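Local coordinates for protein putative lipase (Bacteroides thetaiotaomicron VPI-5482, PDB 3BZW) that is a putative lipase of the GDSL-like (SGNH hydrolase) family that probably hydrolyses ester bonds, perhaps those of lysophospholipids, at residues D72-Q77 and T152-L157; G145-G150 and V199-E204. All coordinates share one frame; numbering follows the deposited sequence.

Interaction 1 of 2, residues D72-Q77 and T152-L157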
loop_
_atom_site.group_PDB
_atom_site.type_symbol
_atom_site.label_atom_id
_atom_site.label_comp_id
_atom_site.label_asym_id
_atom_site.label_seq_id
_atom_site.Cartn_x
_atom_site.Cartn_y
_atom_site.Cartn_z
ATOM N N ASP A 72 -2.361 32.004 -19.960
ATOM C CA ASP A 72 -2.103 33.389 -19.564
ATOM C C ASP A 72 -2.918 34.365 -20.410
ATOM O O ASP A 72 -3.006 35.552 -20.093
ATOM C CB ASP A 72 -0.603 33.721 -19.668
ATOM C CG ASP A 72 -0.069 33.618 -21.089
ATOM O OD1 ASP A 72 -0.619 32.834 -21.891
ATOM O OD2 ASP A 72 0.924 34.310 -21.397
ATOM N N ASP A 73 -3.535 33.849 -21.469
ATOM C CA ASP A 73 -4.334 34.672 -22.371
ATOM C C ASP A 73 -5.833 34.613 -22.060
ATOM O O ASP A 73 -6.633 35.268 -22.727
ATOM C CB ASP A 73 -4.081 34.234 -23.823
ATOM C CG ASP A 73 -4.533 35.271 -24.844
ATOM O OD1 ASP A 73 -4.163 36.459 -24.692
ATOM O OD2 ASP A 73 -5.245 34.898 -25.803
ATOM N N VAL A 74 -6.212 33.843 -21.043
ATOM C CA VAL A 74 -7.623 33.716 -20.678
ATOM C C VAL A 74 -8.263 35.045 -20.262
ATOM O O VAL A 74 -9.375 35.353 -20.683
ATOM C CB VAL A 74 -7.818 32.655 -19.568
ATOM C CG1 VAL A 74 -9.248 32.706 -19.021
ATOM C CG2 VAL A 74 -7.534 31.266 -20.141
ATOM N N PRO A 75 -7.579 35.843 -19.423
ATOM C CA PRO A 75 -8.163 37.126 -19.016
ATOM C C PRO A 75 -8.430 38.045 -20.214
ATOM O O PRO A 75 -9.487 38.670 -20.300
ATOM C CB PRO A 75 -7.107 37.698 -18.070
ATOM C CG PRO A 75 -6.568 36.461 -17.412
ATOM C CD PRO A 75 -6.399 35.524 -18.596
ATOM N N ARG A 76 -7.469 38.127 -21.131
ATOM C CA ARG A 76 -7.615 38.980 -22.311
ATOM C C ARG A 76 -8.792 38.539 -23.174
ATOM O O ARG A 76 -9.557 39.369 -23.666
ATOM C CB ARG A 76 -6.349 38.954 -23.166
ATOM C CG ARG A 76 -6.421 39.870 -24.387
ATOM C CD ARG A 76 -5.317 39.552 -25.393
ATOM N NE ARG A 76 -5.559 38.283 -26.079
ATOM C CZ ARG A 76 -6.465 38.109 -27.036
ATOM N NH1 ARG A 76 -7.220 39.125 -27.436
ATOM N NH2 ARG A 76 -6.627 36.915 -27.585
ATOM N N GLN A 77 -8.931 37.232 -23.369
ATOM C CA GLN A 77 -10.035 36.728 -24.174
ATOM C C GLN A 77 -11.363 36.965 -23.456
ATOM O O GLN A 77 -12.362 37.297 -24.088
ATOM C CB GLN A 77 -9.844 35.236 -24.477
ATOM C CG GLN A 77 -8.781 34.955 -25.549
ATOM C CD GLN A 77 -8.682 33.478 -25.909
ATOM O OE1 GLN A 77 -9.691 32.773 -25.960
ATOM N NE2 GLN A 77 -7.465 33.009 -26.184
ATOM N N THR A 152 -10.228 33.747 -11.671
ATOM C CA THR A 152 -10.595 34.937 -10.912
ATOM C C THR A 152 -11.253 35.955 -11.843
ATOM O O THR A 152 -12.337 36.469 -11.556
ATOM C CB THR A 152 -9.354 35.581 -10.257
ATOM O OG1 THR A 152 -8.910 34.757 -9.173
ATOM C CG2 THR A 152 -9.679 36.980 -9.735
ATOM N N GLN A 153 -10.594 36.232 -12.964
ATOM C CA GLN A 153 -11.102 37.189 -13.940
ATOM C C GLN A 153 -12.407 36.715 -14.576
ATOM O O GLN A 153 -13.308 37.516 -14.826
ATOM C CB GLN A 153 -10.046 37.450 -15.017
ATOM C CG GLN A 153 -8.793 38.122 -14.463
ATOM C CD GLN A 153 -9.102 39.460 -13.804
ATOM O OE1 GLN A 153 -8.469 39.841 -12.817
ATOM N NE2 GLN A 153 -10.072 40.178 -14.352
ATOM N N LEU A 154 -12.515 35.417 -14.838
ATOM C CA LEU A 154 -13.741 34.885 -15.424
ATOM C C LEU A 154 -14.919 35.112 -14.477
ATOM O O LEU A 154 -15.998 35.526 -14.904
ATOM C CB LEU A 154 -13.591 33.386 -15.716
ATOM C CG LEU A 154 -12.799 33.028 -16.980
ATOM C CD1 LEU A 154 -12.412 31.555 -16.965
ATOM C CD2 LEU A 154 -13.644 33.356 -18.207
ATOM N N LYS A 155 -14.707 34.846 -13.191
ATOM C CA LYS A 155 -15.761 35.014 -12.198
ATOM C C LYS A 155 -16.050 36.484 -11.913
ATOM O O LYS A 155 -17.187 36.854 -11.632
ATOM C CB LYS A 155 -15.397 34.276 -10.902
ATOM C CG LYS A 155 -15.542 32.756 -11.006
ATOM C CD LYS A 155 -15.167 32.066 -9.699
ATOM C CE LYS A 155 -15.383 30.565 -9.777
ATOM N NZ LYS A 155 -16.832 30.190 -9.798
ATOM N N LYS A 156 -15.024 37.323 -11.991
ATOM C CA LYS A 156 -15.199 38.756 -11.757
ATOM C C LYS A 156 -16.008 39.397 -12.886
ATOM O O LYS A 156 -16.859 40.255 -12.644
ATOM C CB LYS A 156 -13.837 39.452 -11.657
ATOM C CG LYS A 156 -13.141 39.304 -10.311
ATOM C CD LYS A 156 -11.735 39.890 -10.366
ATOM C CE LYS A 156 -11.400 40.677 -9.111
ATOM N NZ LYS A 156 -12.258 41.893 -8.985
ATOM N N LEU A 157 -15.740 38.970 -14.116
ATOM C CA LEU A 157 -16.425 39.514 -15.286
ATOM C C LEU A 157 -17.801 38.904 -15.546
ATOM O O LEU A 157 -18.719 39.590 -16.003
ATOM C CB LEU A 157 -15.552 39.327 -16.529
ATOM C CG LEU A 157 -14.214 40.069 -16.564
ATOM C CD1 LEU A 157 -13.358 39.526 -17.697
ATOM C CD2 LEU A 157 -14.454 41.564 -16.739
#

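Interaction 2 of 2, residues G145-G150 and V199-E204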
loop_
_atom_site.group_PDB
_atom_site.type_symbol
_atom_site.label_atom_id
_atom_site.label_comp_id
_atom_site.label_asym_id
_atom_site.label_seq_id
_atom_site.Cartn_x
_atom_site.Cartn_y
_atom_site.Cartn_z
ATOM N N GLY A 145 -0.612 29.334 -11.343
ATOM C CA GLY A 145 -0.771 30.766 -11.148
ATOM C C GLY A 145 -1.670 31.348 -12.221
ATOM O O GLY A 145 -2.508 32.208 -11.948
ATOM N N ARG A 146 -1.498 30.876 -13.453
ATOM C CA ARG A 146 -2.302 31.353 -14.575
ATOM C C ARG A 146 -3.762 30.945 -14.420
ATOM O O ARG A 146 -4.669 31.691 -14.795
ATOM C CB ARG A 146 -1.751 30.800 -15.892
ATOM C CG ARG A 146 -0.374 31.329 -16.246
ATOM C CD ARG A 146 0.133 30.716 -17.541
ATOM N NE ARG A 146 1.404 31.305 -17.950
ATOM C CZ ARG A 146 1.966 31.111 -19.137
ATOM N NH1 ARG A 146 1.366 30.338 -20.033
ATOM N NH2 ARG A 146 3.124 31.690 -19.430
ATOM N N ILE A 147 -3.991 29.753 -13.878
ATOM C CA ILE A 147 -5.353 29.284 -13.675
ATOM C C ILE A 147 -6.011 30.130 -12.584
ATOM O O ILE A 147 -7.183 30.493 -12.695
ATOM C CB ILE A 147 -5.378 27.783 -13.291
ATOM C CG1 ILE A 147 -4.928 26.943 -14.493
ATOM C CG2 ILE A 147 -6.783 27.368 -12.869
ATOM C CD1 ILE A 147 -4.775 25.454 -14.200
ATOM N N ASN A 148 -5.255 30.451 -11.536
ATOM C CA ASN A 148 -5.790 31.274 -10.454
ATOM C C ASN A 148 -6.215 32.634 -11.006
ATOM O O ASN A 148 -7.313 33.115 -10.721
ATOM C CB ASN A 148 -4.747 31.485 -9.349
ATOM C CG ASN A 148 -4.527 30.245 -8.503
ATOM O OD1 ASN A 148 -5.380 29.358 -8.435
ATOM N ND2 ASN A 148 -3.383 30.189 -7.830
ATOM N N ILE A 149 -5.336 33.250 -11.793
ATOM C CA ILE A 149 -5.620 34.553 -12.395
ATOM C C ILE A 149 -6.796 34.452 -13.372
ATOM O O ILE A 149 -7.700 35.295 -13.368
ATOM C CB ILE A 149 -4.394 35.090 -13.172
ATOM C CG1 ILE A 149 -3.262 35.424 -12.198
ATOM C CG2 ILE A 149 -4.796 36.312 -13.996
ATOM C CD1 ILE A 149 -1.931 35.747 -12.871
ATOM N N GLY A 150 -6.774 33.415 -14.204
ATOM C CA GLY A 150 -7.826 33.221 -15.190
ATOM C C GLY A 150 -9.222 32.996 -14.637
ATOM O O GLY A 150 -10.182 33.632 -15.078
ATOM N N VAL A 199 -3.323 18.553 -17.410
ATOM C CA VAL A 199 -4.694 18.071 -17.464
ATOM C C VAL A 199 -5.241 18.044 -16.030
ATOM O O VAL A 199 -6.328 18.554 -15.746
ATOM C CB VAL A 199 -4.745 16.639 -18.058
ATOM C CG1 VAL A 199 -6.133 16.048 -17.900
ATOM C CG2 VAL A 199 -4.352 16.681 -19.529
ATOM N N GLN A 200 -4.459 17.467 -15.125
ATOM C CA GLN A 200 -4.868 17.350 -13.729
ATOM C C GLN A 200 -5.079 18.676 -13.003
ATOM O O GLN A 200 -5.991 18.791 -12.183
ATOM C CB GLN A 200 -3.870 16.480 -12.966
ATOM C CG GLN A 200 -3.831 15.020 -13.444
ATOM C CD GLN A 200 -5.200 14.350 -13.435
ATOM O OE1 GLN A 200 -5.933 14.420 -12.447
ATOM N NE2 GLN A 200 -5.545 13.687 -14.539
ATOM N N ALA A 201 -4.253 19.676 -13.299
ATOM C CA ALA A 201 -4.387 20.980 -12.648
ATOM C C ALA A 201 -5.761 21.581 -12.944
ATOM O O ALA A 201 -6.371 22.220 -12.084
ATOM C CB ALA A 201 -3.290 21.926 -13.127
ATOM N N ILE A 202 -6.245 21.388 -14.164
ATOM C CA ILE A 202 -7.550 21.914 -14.524
ATOM C C ILE A 202 -8.627 21.160 -13.739
ATOM O O ILE A 202 -9.536 21.772 -13.169
ATOM C CB ILE A 202 -7.799 21.792 -16.041
ATOM C CG1 ILE A 202 -6.842 22.726 -16.793
ATOM C CG2 ILE A 202 -9.241 22.162 -16.368
ATOM C CD1 ILE A 202 -6.871 22.561 -18.306
ATOM N N LYS A 203 -8.516 19.837 -13.683
ATOM C CA LYS A 203 -9.499 19.043 -12.947
ATOM C C LYS A 203 -9.550 19.471 -11.481
ATOM O O LYS A 203 -10.628 19.592 -10.897
ATOM C CB LYS A 203 -9.163 17.552 -13.032
ATOM C CG LYS A 203 -9.191 16.998 -14.450
ATOM C CD LYS A 203 -8.974 15.490 -14.487
ATOM C CE LYS A 203 -10.142 14.746 -13.858
ATOM N NZ LYS A 203 -10.036 13.277 -14.065
ATOM N N GLU A 204 -8.379 19.697 -10.894
ATOM C CA GLU A 204 -8.285 20.110 -9.493
ATOM C C GLU A 204 -8.886 21.487 -9.243
ATOM O O GLU A 204 -9.392 21.766 -8.153
ATOM C CB GLU A 204 -6.823 20.108 -9.054
ATOM C CG GLU A 204 -6.259 18.715 -8.847
ATOM C CD GLU A 204 -4.754 18.669 -8.979
ATOM O OE1 GLU A 204 -4.093 19.668 -8.631
ATOM O OE2 GLU A 204 -4.232 17.625 -9.424
#

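Interaction 1 of 2, residues D72-Q77 and T152-L157
Val74 and Pro75, in the first turn of helix 74-85, meet Gln153 and Leu154 near the end of helix 143-157, and the touching atoms are all carbons. Val74 directs its side chain at the other helix and touches with one branch: CG1, anti to the backbone N (chi1 170°), lies 3.9 Å from Leu154 CD1, the two side chains crossing at about a right angle. Beside this pair, the Pro75 ring offers its CB and CG to the aliphatic part of Gln153, with Pro75 CB 4.0 Å from Gln153 CG. Gln153 turns at its second torsion (chi2 -59°), leaving CG, not the amide, against the proline.

Polar bonds order the helix start without crossing to the partner. Arg76 lays NE and NH2 along the Asp73 carboxylate, one nitrogen to each oxygen, with Arg76 NE 2.7 Å from Asp73 OD1 in a salt bridge. Asp73 OD2 also accepts a nearly straight bond from Gln77 NE2 (2.9 Å, 172°) on its anti side and pairs with Arg69, so several donors fix the carboxylate.

Lys156 forms a salt bridge with Glu228 of the second subunit. Leu154 also rests on Ala78 and on Ile32, while Gln77 OE1 bonds to Gly33 N. The contact thus packs two helices against each other where both meet strand 28-33 of the parallel sheet, in the alpha/beta fold of the SGNH hydrolases.

Interaction 2 of 2, residues G145-G150 and V199-E204
Ala201 receives the tip of Ile147 from helix 143-157, and this methyl-to-methyl approach forms the heart of a small, buried contact; just before it in the chain, Val199 and Gln200 pack on Asn207 of the third subunit. The Ile147 side chain points at helix 195-210 and extends along CG1, with chi2 at 174°, which carries CD1 across the gap to 4.0 Å from Ala201 CB. Ile147 CD1 lies 4.2 Å from Ala201 O, so the methyl also comes near the carbonyl oxygen of that residue.

One residue on, Ile202 flanks the same methyl: its CG1 lies 4.3 Å from Ile147 CD1, a looser touch than that of Ala201. A single isoleucine tip thus bridges two consecutive residues, while the nearest backbones, at Ile147 CA and Ile202 CA, stay 7.7 Å apart. Beyond them, Lys203 forms a salt bridge with Asp215.

The contact is apolar helix-helix packing within the alpha/beta fold of the SGNH hydrolases, with no polar bond between the two segments. Helix 143-157 lies against helix 195-210, the two joined also by Tyr143 packing on Ala201 and Ile202 and by the bond of Asn148 OD1 to Trp209 NE1.

From the N terminus, the chain first supplies 72-77, then 145-150 and 152-157 within one helix, and last 199-204. Interaction 1 closes a loop of 74 residues that includes strand 91-95 and the long hairpin 111-122/127-136; interaction 2 closes one of 48 residues that includes strand 162-166. The two loops cross, not nest, because 145-150 lies inside the first and 152-157 inside the second. Helix 143-157 serves both, linking helix 74-85 to helix 195-210. The contacts, centred about 12 Å apart, also touch directly: Pro75 CG packs 3.9 Å from Ile149 CG2, and Asp72 lies against Arg146.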